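Local coordinates for glycosyl transferase family 8 (PDB 5GVV), which transfers galactose from UDP-galactose to the terminal glucose of the already glycosylated serine-rich repeat protein PsrP, at residues A[194-202]-A[219-230]; A[7-16]-A[99-108]. All coordinates share one frame; numbering follows the deposited sequence.

Contact 1 of 2, residues A[194-202]-A[219-230]; sequences DQYNFQIGY and LEPLPLILHYIS. With MN (manganese (II) ion), chain C; UDP (uridine-5'-diphosphate), chain D.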
loop_
_atom_site.group_PDB
_atom_site.type_symbol
_atom_site.label_atom_id
_atom_site.label_comp_id
_atom_site.label_asym_id
_atom_site.label_seq_id
_atom_site.Cartn_x
_atom_site.Cartn_y
_atom_site.Cartn_z
ATOM N N ASP A 194 -12.543 -24.967 12.729
ATOM C CA ASP A 194 -11.471 -24.010 12.995
ATOM C C ASP A 194 -10.718 -23.618 11.723
ATOM O O ASP A 194 -10.227 -22.493 11.606
ATOM C CB ASP A 194 -10.479 -24.569 14.027
ATOM C CG ASP A 194 -11.066 -24.660 15.424
ATOM O OD1 ASP A 194 -11.980 -23.874 15.749
ATOM O OD2 ASP A 194 -10.597 -25.517 16.207
ATOM N N GLN A 195 -10.639 -24.537 10.763
ATOM C CA GLN A 195 -9.856 -24.286 9.552
ATOM C C GLN A 195 -10.468 -23.208 8.645
ATOM O O GLN A 195 -9.814 -22.732 7.710
ATOM C CB GLN A 195 -9.630 -25.580 8.760
ATOM C CG GLN A 195 -10.752 -25.932 7.780
ATOM C CD GLN A 195 -10.245 -26.743 6.595
ATOM O OE1 GLN A 195 -9.131 -26.522 6.110
ATOM N NE2 GLN A 195 -11.065 -27.682 6.117
ATOM N N TYR A 196 -11.708 -22.819 8.922
ATOM C CA TYR A 196 -12.364 -21.770 8.138
ATOM C C TYR A 196 -12.205 -20.398 8.792
ATOM O O TYR A 196 -12.699 -19.384 8.284
ATOM C CB TYR A 196 -13.835 -22.109 7.921
ATOM C CG TYR A 196 -14.047 -23.192 6.889
ATOM C CD1 TYR A 196 -13.746 -22.960 5.557
ATOM C CD2 TYR A 196 -14.552 -24.436 7.246
ATOM C CE1 TYR A 196 -13.938 -23.932 4.605
ATOM C CE2 TYR A 196 -14.746 -25.420 6.299
ATOM C CZ TYR A 196 -14.437 -25.159 4.978
ATOM O OH TYR A 196 -14.628 -26.128 4.021
ATOM N N ASN A 197 -11.510 -20.391 9.923
ATOM C CA ASN A 197 -11.098 -19.167 10.605
ATOM C C ASN A 197 -10.006 -19.558 11.592
ATOM O O ASN A 197 -10.224 -19.562 12.808
ATOM C CB ASN A 197 -12.274 -18.529 11.343
ATOM C CG ASN A 197 -11.963 -17.129 11.852
ATOM O OD1 ASN A 197 -10.807 -16.702 11.893
ATOM N ND2 ASN A 197 -12.999 -16.418 12.265
ATOM N N PHE A 198 -8.840 -19.908 11.059
ATOM C CA PHE A 198 -7.754 -20.449 11.868
ATOM C C PHE A 198 -6.924 -19.294 12.410
ATOM O O PHE A 198 -6.134 -18.670 11.679
ATOM C CB PHE A 198 -6.896 -21.392 11.025
ATOM C CG PHE A 198 -5.969 -22.271 11.832
ATOM C CD1 PHE A 198 -4.722 -21.809 12.228
ATOM C CD2 PHE A 198 -6.352 -23.561 12.188
ATOM C CE1 PHE A 198 -3.864 -22.619 12.972
ATOM C CE2 PHE A 198 -5.500 -24.377 12.927
ATOM C CZ PHE A 198 -4.254 -23.902 13.316
ATOM N N GLN A 199 -7.107 -19.012 13.696
ATOM C CA GLN A 199 -6.564 -17.801 14.296
ATOM C C GLN A 199 -5.104 -17.937 14.726
ATOM O O GLN A 199 -4.770 -17.967 15.917
ATOM C CB GLN A 199 -7.482 -17.330 15.426
ATOM C CG GLN A 199 -8.875 -16.942 14.894
ATOM C CD GLN A 199 -9.998 -17.293 15.845
ATOM O OE1 GLN A 199 -10.005 -16.852 16.993
ATOM N NE2 GLN A 199 -10.959 -18.090 15.373
ATOM N N ILE A 200 -4.237 -18.000 13.721
ATOM C CA ILE A 200 -2.802 -18.130 13.923
ATOM C C ILE A 200 -2.228 -16.900 14.635
ATOM O O ILE A 200 -1.125 -16.943 15.189
ATOM C CB ILE A 200 -2.097 -18.352 12.567
ATOM C CG1 ILE A 200 -0.696 -18.938 12.760
ATOM C CG2 ILE A 200 -2.062 -17.065 11.751
ATOM C CD1 ILE A 200 -0.699 -20.430 13.030
ATOM N N GLY A 201 -2.987 -15.807 14.634
ATOM C CA GLY A 201 -2.567 -14.598 15.320
ATOM C C GLY A 201 -2.588 -14.755 16.833
ATOM O O GLY A 201 -1.997 -13.946 17.556
ATOM N N TYR A 202 -3.258 -15.802 17.314
ATOM C CA TYR A 202 -3.364 -16.054 18.751
ATOM C C TYR A 202 -2.064 -16.587 19.355
ATOM O O TYR A 202 -1.952 -16.706 20.580
ATOM C CB TYR A 202 -4.516 -17.026 19.043
ATOM C CG TYR A 202 -4.776 -17.270 20.521
ATOM C CD1 TYR A 202 -5.167 -16.232 21.361
ATOM C CD2 TYR A 202 -4.634 -18.539 21.074
ATOM C CE1 TYR A 202 -5.411 -16.450 22.707
ATOM C CE2 TYR A 202 -4.868 -18.766 22.420
ATOM C CZ TYR A 202 -5.256 -17.715 23.231
ATOM O OH TYR A 202 -5.495 -17.931 24.572
ATOM N N LEU A 219 -0.298 -27.736 10.773
ATOM C CA LEU A 219 -0.332 -26.603 9.851
ATOM C C LEU A 219 -0.079 -27.051 8.406
ATOM O O LEU A 219 -0.109 -26.236 7.475
ATOM C CB LEU A 219 0.698 -25.548 10.261
ATOM C CG LEU A 219 0.633 -25.021 11.695
ATOM C CD1 LEU A 219 1.737 -24.009 11.961
ATOM C CD2 LEU A 219 -0.722 -24.413 11.992
ATOM N N GLU A 220 0.188 -28.345 8.237
ATOM C CA GLU A 220 0.336 -28.952 6.917
ATOM C C GLU A 220 -0.758 -29.992 6.749
ATOM O O GLU A 220 -0.814 -30.962 7.504
ATOM C CB GLU A 220 1.711 -29.612 6.757
ATOM C CG GLU A 220 2.762 -28.729 6.080
ATOM C CD GLU A 220 2.431 -28.436 4.624
ATOM O OE1 GLU A 220 2.769 -27.332 4.142
ATOM O OE2 GLU A 220 1.837 -29.317 3.961
ATOM N N PRO A 221 -1.647 -29.792 5.768
ATOM C CA PRO A 221 -1.680 -28.659 4.837
ATOM C C PRO A 221 -2.238 -27.412 5.512
ATOM O O PRO A 221 -2.837 -27.513 6.588
ATOM C CB PRO A 221 -2.650 -29.139 3.759
ATOM C CG PRO A 221 -3.597 -30.037 4.499
ATOM C CD PRO A 221 -2.751 -30.740 5.528
ATOM N N LEU A 222 -2.012 -26.252 4.904
ATOM C CA LEU A 222 -2.519 -24.988 5.429
ATOM C C LEU A 222 -4.022 -25.031 5.662
ATOM O O LEU A 222 -4.764 -25.591 4.849
ATOM C CB LEU A 222 -2.198 -23.852 4.455
ATOM C CG LEU A 222 -1.072 -22.860 4.755
ATOM C CD1 LEU A 222 -0.144 -23.368 5.825
ATOM C CD2 LEU A 222 -0.303 -22.501 3.475
ATOM N N PRO A 223 -4.480 -24.447 6.781
ATOM C CA PRO A 223 -5.924 -24.278 6.970
ATOM C C PRO A 223 -6.473 -23.374 5.866
ATOM O O PRO A 223 -5.738 -22.508 5.378
ATOM C CB PRO A 223 -6.016 -23.579 8.328
ATOM C CG PRO A 223 -4.759 -24.006 9.056
ATOM C CD PRO A 223 -3.704 -24.056 7.976
ATOM N N LEU A 224 -7.724 -23.583 5.464
ATOM C CA LEU A 224 -8.302 -22.829 4.353
ATOM C C LEU A 224 -8.331 -21.323 4.606
ATOM O O LEU A 224 -8.183 -20.526 3.669
ATOM C CB LEU A 224 -9.700 -23.354 3.999
ATOM C CG LEU A 224 -9.709 -24.636 3.169
ATOM C CD1 LEU A 224 -11.098 -25.259 3.059
ATOM C CD2 LEU A 224 -9.151 -24.352 1.790
ATOM N N ILE A 225 -8.524 -20.923 5.861
ATOM C CA ILE A 225 -8.500 -19.498 6.187
ATOM C C ILE A 225 -7.589 -19.186 7.376
ATOM O O ILE A 225 -7.819 -19.666 8.489
ATOM C CB ILE A 225 -9.918 -18.926 6.408
ATOM C CG1 ILE A 225 -10.743 -19.061 5.123
ATOM C CG2 ILE A 225 -9.834 -17.463 6.825
ATOM C CD1 ILE A 225 -12.126 -18.403 5.161
ATOM N N LEU A 226 -6.553 -18.385 7.125
ATOM C CA LEU A 226 -5.604 -17.980 8.164
ATOM C C LEU A 226 -5.921 -16.576 8.649
ATOM O O LEU A 226 -5.846 -15.626 7.870
ATOM C CB LEU A 226 -4.175 -17.989 7.619
ATOM C CG LEU A 226 -3.524 -19.324 7.287
ATOM C CD1 LEU A 226 -2.152 -19.097 6.683
ATOM C CD2 LEU A 226 -3.425 -20.184 8.537
ATOM N N HIS A 227 -6.231 -16.439 9.936
ATOM C CA HIS A 227 -6.629 -15.149 10.497
ATOM C C HIS A 227 -5.553 -14.620 11.443
ATOM O O HIS A 227 -5.328 -15.176 12.526
ATOM C CB HIS A 227 -7.970 -15.284 11.229
ATOM C CG HIS A 227 -8.609 -13.978 11.577
ATOM N ND1 HIS A 227 -9.818 -13.891 12.241
ATOM C CD2 HIS A 227 -8.222 -12.699 11.341
ATOM C CE1 HIS A 227 -10.140 -12.623 12.402
ATOM N NE2 HIS A 227 -9.187 -11.877 11.870
ATOM N N TYR A 228 -4.878 -13.550 11.030
ATOM C CA TYR A 228 -3.818 -12.970 11.845
ATOM C C TYR A 228 -4.359 -11.958 12.855
ATOM O O TYR A 228 -4.062 -10.759 12.769
ATOM C CB TYR A 228 -2.765 -12.311 10.950
ATOM C CG TYR A 228 -2.063 -13.279 10.024
ATOM C CD1 TYR A 228 -0.918 -13.948 10.431
ATOM C CD2 TYR A 228 -2.545 -13.515 8.745
ATOM C CE1 TYR A 228 -0.271 -14.827 9.589
ATOM C CE2 TYR A 228 -1.915 -14.399 7.898
ATOM C CZ TYR A 228 -0.778 -15.052 8.327
ATOM O OH TYR A 228 -0.144 -15.931 7.480
ATOM N N ILE A 229 -5.145 -12.444 13.814
ATOM C CA ILE A 229 -5.715 -11.595 14.855
ATOM C C ILE A 229 -4.615 -11.010 15.731
ATOM O O ILE A 229 -3.455 -11.430 15.642
ATOM C CB ILE A 229 -6.701 -12.373 15.753
ATOM C CG1 ILE A 229 -5.963 -13.462 16.547
ATOM C CG2 ILE A 229 -7.822 -12.987 14.921
ATOM C CD1 ILE A 229 -6.819 -14.140 17.610
ATOM N N SER A 230 -4.998 -10.042 16.568
ATOM C CA SER A 230 -4.100 -9.335 17.502
ATOM C C SER A 230 -3.262 -8.266 16.805
ATOM O O SER A 230 -3.405 -8.039 15.609
ATOM C CB SER A 230 -3.202 -10.292 18.302
ATOM O OG SER A 230 -2.029 -10.637 17.576
HETATM MN MN MN C . -9.100 -9.758 11.906
HETATM N N1 UDP D . -9.665 -2.349 9.894
HETATM C C2 UDP D . -9.370 -1.353 8.984
HETATM N N3 UDP D . -8.339 -0.462 9.222
HETATM C C4 UDP D . -7.597 -0.564 10.382
HETATM C C5 UDP D . -7.895 -1.573 11.298
HETATM C C6 UDP D . -9.009 -2.386 11.096
HETATM O O2 UDP D . -10.032 -1.262 7.954
HETATM O O4 UDP D . -6.674 0.230 10.592
HETATM C "C1'" UDP D . -10.774 -3.284 9.603
HETATM C "C2'" UDP D . -10.231 -4.496 8.862
HETATM O "O2'" UDP D . -11.186 -4.977 7.942
HETATM C "C3'" UDP D . -10.046 -5.523 9.955
HETATM C "C4'" UDP D . -11.175 -5.171 10.915
HETATM O "O4'" UDP D . -11.348 -3.768 10.806
HETATM O "O3'" UDP D . -10.158 -6.835 9.443
HETATM C "C5'" UDP D . -10.869 -5.573 12.356
HETATM O "O5'" UDP D . -9.491 -5.384 12.595
HETATM P PA UDP D . -8.609 -6.641 13.064
HETATM O O1A UDP D . -8.718 -7.653 11.993
HETATM O O2A UDP D . -7.205 -6.234 13.304
HETATM O O3A UDP D . -9.291 -7.158 14.435
HETATM P PB UDP D . -9.090 -8.654 15.013
HETATM O O1B UDP D . -10.085 -8.929 16.076
HETATM O O2B UDP D . -7.735 -8.743 15.604
HETATM O O3B UDP D . -9.231 -9.644 13.917
HETATM O O HOH W 1 -6.710 -27.552 4.538
#
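Pro223 presses its CG over one face of the Phe198 ring, 3.6 Å from the ring centroid, in a CH-pi contact. A chi1 of -165° (CG opposite the backbone N) sends Phe198 into a hollow between this proline and Leu219, whose CD2 lies 3.7 Å from Phe198 CE1. A second bump, the Ile200 CG2 methyl, sits over a face of the Tyr228 ring. At one end Leu224 CD1 approaches Tyr196 CE1 at 3.5 Å; at the other, Ile229 turns CD1 toward Gln199 CB and Tyr202 CB and lays CG2 over the centre of one His227 face. Gly201, lacking a side chain, lets the loop settle against Tyr228 and Ile229. Backbone bonds around the Phe198–Leu226 bridge tie this loop, which follows strand 189-192, to strand 225-227, part of a small antiparallel sheet with strand 109-111 in the glycosyltransferase domain. Asn197 is second-shell: its OD1 accepts a hydrogen bond from His227 ND1 on an in-plane lone pair at 3.0 Å, while Asn142 holds its ND2. His227 NE2 binds manganese at 2.1 Å, so the ring is held at both nitrogens with restricted rotation, and the ND1 bond would be expected to make NE2 a better metal donor.

Contact 2 of 2, residues A[7-16]-A[99-108]; sequences AVVFAGDYAY and EDKVLYLDSD. With MN (manganese (II) ion), chain C; UDP (uridine-5'-diphosphate), chain D.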
loop_
_atom_site.group_PDB
_atom_site.type_symbol
_atom_site.label_atom_id
_atom_site.label_comp_id
_atom_site.label_asym_id
_atom_site.label_seq_id
_atom_site.Cartn_x
_atom_site.Cartn_y
_atom_site.Cartn_z
ATOM N N ALA A 7 -21.293 -14.357 -3.298
ATOM C CA ALA A 7 -21.181 -13.037 -2.667
ATOM C C ALA A 7 -20.256 -13.012 -1.444
ATOM O O ALA A 7 -20.405 -13.818 -0.514
ATOM C CB ALA A 7 -22.557 -12.515 -2.296
ATOM N N VAL A 8 -19.314 -12.069 -1.449
ATOM C CA VAL A 8 -18.321 -11.930 -0.384
ATOM C C VAL A 8 -18.180 -10.453 -0.024
ATOM O O VAL A 8 -18.177 -9.597 -0.912
ATOM C CB VAL A 8 -16.948 -12.467 -0.836
ATOM C CG1 VAL A 8 -15.897 -12.273 0.259
ATOM C CG2 VAL A 8 -17.045 -13.935 -1.219
ATOM N N VAL A 9 -18.074 -10.142 1.266
ATOM C CA VAL A 9 -17.952 -8.739 1.668
ATOM C C VAL A 9 -16.742 -8.484 2.574
ATOM O O VAL A 9 -16.508 -9.220 3.539
ATOM C CB VAL A 9 -19.273 -8.194 2.295
ATOM C CG1 VAL A 9 -19.734 -9.062 3.451
ATOM C CG2 VAL A 9 -19.101 -6.755 2.740
ATOM N N PHE A 10 -15.950 -7.472 2.220
ATOM C CA PHE A 10 -14.867 -6.991 3.077
ATOM C C PHE A 10 -15.226 -5.591 3.561
ATOM O O PHE A 10 -16.133 -4.951 3.013
ATOM C CB PHE A 10 -13.537 -6.902 2.314
ATOM C CG PHE A 10 -12.979 -8.230 1.872
ATOM C CD1 PHE A 10 -13.388 -8.805 0.675
ATOM C CD2 PHE A 10 -12.011 -8.880 2.630
ATOM C CE1 PHE A 10 -12.865 -10.024 0.256
ATOM C CE2 PHE A 10 -11.477 -10.097 2.216
ATOM C CZ PHE A 10 -11.907 -10.667 1.027
ATOM N N ALA A 11 -14.507 -5.109 4.569
ATOM C CA ALA A 11 -14.716 -3.760 5.095
ATOM C C ALA A 11 -13.382 -3.182 5.545
ATOM O O ALA A 11 -12.687 -3.787 6.364
ATOM C CB ALA A 11 -15.688 -3.791 6.258
ATOM N N GLY A 12 -13.013 -2.016 5.021
ATOM C CA GLY A 12 -11.745 -1.426 5.402
ATOM C C GLY A 12 -11.496 -0.061 4.799
ATOM O O GLY A 12 -12.102 0.303 3.785
ATOM N N ASP A 13 -10.602 0.698 5.425
ATOM C CA ASP A 13 -10.249 2.027 4.931
ATOM C C ASP A 13 -9.029 1.969 4.017
ATOM O O ASP A 13 -8.370 0.932 3.914
ATOM C CB ASP A 13 -9.999 2.991 6.099
ATOM C CG ASP A 13 -8.847 2.550 6.992
ATOM O OD1 ASP A 13 -8.663 1.330 7.190
ATOM O OD2 ASP A 13 -8.124 3.430 7.506
ATOM N N TYR A 14 -8.734 3.096 3.369
ATOM C CA TYR A 14 -7.623 3.215 2.428
ATOM C C TYR A 14 -6.285 2.916 3.101
ATOM O O TYR A 14 -5.366 2.402 2.470
ATOM C CB TYR A 14 -7.612 4.639 1.860
ATOM C CG TYR A 14 -6.698 4.888 0.674
ATOM C CD1 TYR A 14 -6.278 3.858 -0.160
ATOM C CD2 TYR A 14 -6.270 6.176 0.381
ATOM C CE1 TYR A 14 -5.440 4.115 -1.252
ATOM C CE2 TYR A 14 -5.441 6.437 -0.693
ATOM C CZ TYR A 14 -5.030 5.409 -1.504
ATOM O OH TYR A 14 -4.208 5.700 -2.574
ATOM N N ALA A 15 -6.174 3.245 4.384
ATOM C CA ALA A 15 -4.926 3.028 5.108
ATOM C C ALA A 15 -4.638 1.539 5.240
ATOM O O ALA A 15 -3.497 1.138 5.457
ATOM C CB ALA A 15 -4.982 3.687 6.479
ATOM N N TYR A 16 -5.686 0.729 5.107
ATOM C CA TYR A 16 -5.575 -0.720 5.211
ATOM C C TYR A 16 -5.592 -1.356 3.817
ATOM O O TYR A 16 -5.768 -2.569 3.685
ATOM C CB TYR A 16 -6.759 -1.247 6.030
ATOM C CG TYR A 16 -6.434 -2.286 7.085
ATOM C CD1 TYR A 16 -5.656 -1.970 8.193
ATOM C CD2 TYR A 16 -6.944 -3.575 6.993
ATOM C CE1 TYR A 16 -5.376 -2.924 9.171
ATOM C CE2 TYR A 16 -6.667 -4.533 7.963
ATOM C CZ TYR A 16 -5.885 -4.200 9.045
ATOM O OH TYR A 16 -5.618 -5.149 10.009
ATOM N N GLU A 99 -27.848 -10.130 -2.045
ATOM C CA GLU A 99 -27.985 -11.580 -1.967
ATOM C C GLU A 99 -28.522 -12.016 -0.605
ATOM O O GLU A 99 -28.309 -11.337 0.404
ATOM C CB GLU A 99 -26.654 -12.275 -2.270
ATOM C CG GLU A 99 -26.223 -12.209 -3.738
ATOM C CD GLU A 99 -25.684 -10.849 -4.152
ATOM O OE1 GLU A 99 -25.368 -10.020 -3.273
ATOM O OE2 GLU A 99 -25.571 -10.610 -5.372
ATOM N N ASP A 100 -29.227 -13.143 -0.578
ATOM C CA ASP A 100 -29.803 -13.633 0.670
ATOM C C ASP A 100 -28.723 -14.205 1.598
ATOM O O ASP A 100 -28.890 -14.222 2.823
ATOM C CB ASP A 100 -30.899 -14.667 0.394
ATOM C CG ASP A 100 -32.056 -14.094 -0.414
ATOM O OD1 ASP A 100 -32.297 -12.867 -0.341
ATOM O OD2 ASP A 100 -32.724 -14.877 -1.127
ATOM N N LYS A 101 -27.617 -14.663 1.013
ATOM C CA LYS A 101 -26.480 -15.152 1.801
ATOM C C LYS A 101 -25.166 -14.535 1.324
ATOM O O LYS A 101 -24.959 -14.343 0.120
ATOM C CB LYS A 101 -26.397 -16.684 1.769
ATOM C CG LYS A 101 -25.209 -17.259 2.535
ATOM C CD LYS A 101 -25.338 -18.760 2.776
ATOM C CE LYS A 101 -25.431 -19.550 1.481
ATOM N NZ LYS A 101 -25.251 -21.017 1.715
ATOM N N VAL A 102 -24.291 -14.211 2.273
ATOM C CA VAL A 102 -23.012 -13.588 1.952
ATOM C C VAL A 102 -21.938 -13.965 2.982
ATOM O O VAL A 102 -22.240 -14.186 4.160
ATOM C CB VAL A 102 -23.164 -12.046 1.827
ATOM C CG1 VAL A 102 -23.660 -11.443 3.127
ATOM C CG2 VAL A 102 -21.855 -11.393 1.384
ATOM N N LEU A 103 -20.692 -14.073 2.532
ATOM C CA LEU A 103 -19.576 -14.356 3.431
ATOM C C LEU A 103 -18.802 -13.082 3.753
ATOM O O LEU A 103 -18.158 -12.506 2.870
ATOM C CB LEU A 103 -18.626 -15.370 2.795
ATOM C CG LEU A 103 -17.348 -15.670 3.585
ATOM C CD1 LEU A 103 -17.692 -16.342 4.916
ATOM C CD2 LEU A 103 -16.401 -16.533 2.771
ATOM N N TYR A 104 -18.866 -12.632 5.006
ATOM C CA TYR A 104 -18.016 -11.524 5.439
ATOM C C TYR A 104 -16.614 -12.012 5.806
ATOM O O TYR A 104 -16.455 -13.062 6.434
ATOM C CB TYR A 104 -18.617 -10.757 6.629
ATOM C CG TYR A 104 -17.591 -9.850 7.267
ATOM C CD1 TYR A 104 -17.296 -8.609 6.714
ATOM C CD2 TYR A 104 -16.874 -10.254 8.390
ATOM C CE1 TYR A 104 -16.330 -7.785 7.273
ATOM C CE2 TYR A 104 -15.908 -9.440 8.955
ATOM C CZ TYR A 104 -15.641 -8.207 8.392
ATOM O OH TYR A 104 -14.678 -7.396 8.958
ATOM N N LEU A 105 -15.597 -11.245 5.425
ATOM C CA LEU A 105 -14.229 -11.577 5.820
ATOM C C LEU A 105 -13.486 -10.360 6.353
ATOM O O LEU A 105 -13.559 -9.273 5.770
ATOM C CB LEU A 105 -13.447 -12.163 4.642
ATOM C CG LEU A 105 -13.942 -13.451 3.989
ATOM C CD1 LEU A 105 -13.159 -13.750 2.719
ATOM C CD2 LEU A 105 -13.852 -14.622 4.945
ATOM N N ASP A 106 -12.764 -10.543 7.457
ATOM C CA ASP A 106 -11.784 -9.555 7.897
ATOM C C ASP A 106 -10.724 -9.430 6.798
ATOM O O ASP A 106 -10.674 -10.255 5.882
ATOM C CB ASP A 106 -11.119 -10.018 9.192
ATOM C CG ASP A 106 -11.739 -9.400 10.441
ATOM O OD1 ASP A 106 -12.846 -8.825 10.354
ATOM O OD2 ASP A 106 -11.115 -9.513 11.522
ATOM N N SER A 107 -9.864 -8.419 6.882
ATOM C CA SER A 107 -8.839 -8.243 5.859
ATOM C C SER A 107 -7.436 -8.519 6.387
ATOM O O SER A 107 -6.453 -8.376 5.650
ATOM C CB SER A 107 -8.911 -6.841 5.275
ATOM O OG SER A 107 -8.826 -5.894 6.318
ATOM N N ASP A 108 -7.343 -8.903 7.659
ATOM C CA ASP A 108 -6.082 -9.373 8.223
ATOM C C ASP A 108 -6.052 -10.893 8.114
ATOM O O ASP A 108 -5.687 -11.595 9.059
ATOM C CB ASP A 108 -5.949 -8.942 9.685
ATOM C CG ASP A 108 -7.078 -9.465 10.553
ATOM O OD1 ASP A 108 -8.181 -9.716 10.016
ATOM O OD2 ASP A 108 -6.873 -9.609 11.782
HETATM MN MN MN C . -9.100 -9.758 11.906
HETATM N N1 UDP D . -9.665 -2.349 9.894
HETATM C C2 UDP D . -9.370 -1.353 8.984
HETATM N N3 UDP D . -8.339 -0.462 9.222
HETATM C C4 UDP D . -7.597 -0.564 10.382
HETATM C C5 UDP D . -7.895 -1.573 11.298
HETATM C C6 UDP D . -9.009 -2.386 11.096
HETATM O O2 UDP D . -10.032 -1.262 7.954
HETATM O O4 UDP D . -6.674 0.230 10.592
HETATM C "C1'" UDP D . -10.774 -3.284 9.603
HETATM C "C2'" UDP D . -10.231 -4.496 8.862
HETATM O "O2'" UDP D . -11.186 -4.977 7.942
HETATM C "C3'" UDP D . -10.046 -5.523 9.955
HETATM C "C4'" UDP D . -11.175 -5.171 10.915
HETATM O "O4'" UDP D . -11.348 -3.768 10.806
HETATM O "O3'" UDP D . -10.158 -6.835 9.443
HETATM C "C5'" UDP D . -10.869 -5.573 12.356
HETATM O "O5'" UDP D . -9.491 -5.384 12.595
HETATM P PA UDP D . -8.609 -6.641 13.064
HETATM O O1A UDP D . -8.718 -7.653 11.993
HETATM O O2A UDP D . -7.205 -6.234 13.304
HETATM O O3A UDP D . -9.291 -7.158 14.435
HETATM P PB UDP D . -9.090 -8.654 15.013
HETATM O O1B UDP D . -10.085 -8.929 16.076
HETATM O O2B UDP D . -7.735 -8.743 15.604
HETATM O O3B UDP D . -9.231 -9.644 13.917
HETATM O O HOH W 2 -23.782 -16.035 -1.999
HETATM O O HOH W 3 -12.775 -6.846 5.985
#
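Ser107 and Tyr16 meet at the C-terminal ends of two neighbouring parallel strands in the Rossmann-like sheet of a GT-A fold, where the nucleotide binds. Ser107 OG lies at the edge of the Tyr16 ring, in its plane, and also donates to UDP O2'. One face of that ring is left to the uracil, whose N3 donates to Asp13 OD1 at 2.7 Å. The ribose is held by Ser107 N, which gives a hydrogen bond to O3'; Ala11 O lies near O2', in a bond modelled so short that its exact length is doubtful. Asp106 and Asp108, flanking Ser107, form the DxD motif of the family: manganese takes one oxygen from Asp106, OD2, and both oxygens from Asp108.

The next shell steadies these groups. Tyr104 OH donates to Asp106 OD1, the carboxylate oxygen not used by the metal, and so restrains the turn of that group. A water accepts from Ala11 N and donates to Leu105 O and UDP O2', bridging the strands where they splay apart.

Farther out, strands 7-11 and 101-105 run parallel at 33° to each other, joined by bonds from Leu103 N to Ala7 O, Val9 N to Leu103 O and Leu105 N to Val9 O. On the side carrying Val8 and Leu103, Phe10 lies alongside Leu105, pointing the same way, and Leu27 of helix 17-30 packs on both Val8 and Phe10. On the side carrying Val9 and Tyr104, Val9 CG1, held between its backbone N and carbonyl carbon (chi1 55°), touches Val102 CG2 and Tyr104 CB, each at 3.8 Å. The Tyr104 ring then runs along the neighbouring strand, its CE1 reaching Ala11 CB at 4.2 Å.

The two contacts lie about 17 Å apart, centre to centre, yet they share one manganese ion and one UDP. Contact 2 supplies Asp106 and Asp108 from the end of a central strand, and contact 1 brings in His227 from a small antiparallel sheet much later in the chain; His227 NE2 comes within 3.0 Å of Asp108 OD1 in the common coordination sphere. A probable hydrogen bond from Tyr228 N to Asp108 O, 2.9 Å long, joins the two backbones directly. UDP spans the pair: contact 2 holds its uracil and ribose, whereas Ser230 N of contact 1 reaches the beta-phosphate oxygen O2B at 3.2 Å. Distant parts of the sequence thus converge on one metal and one nucleotide.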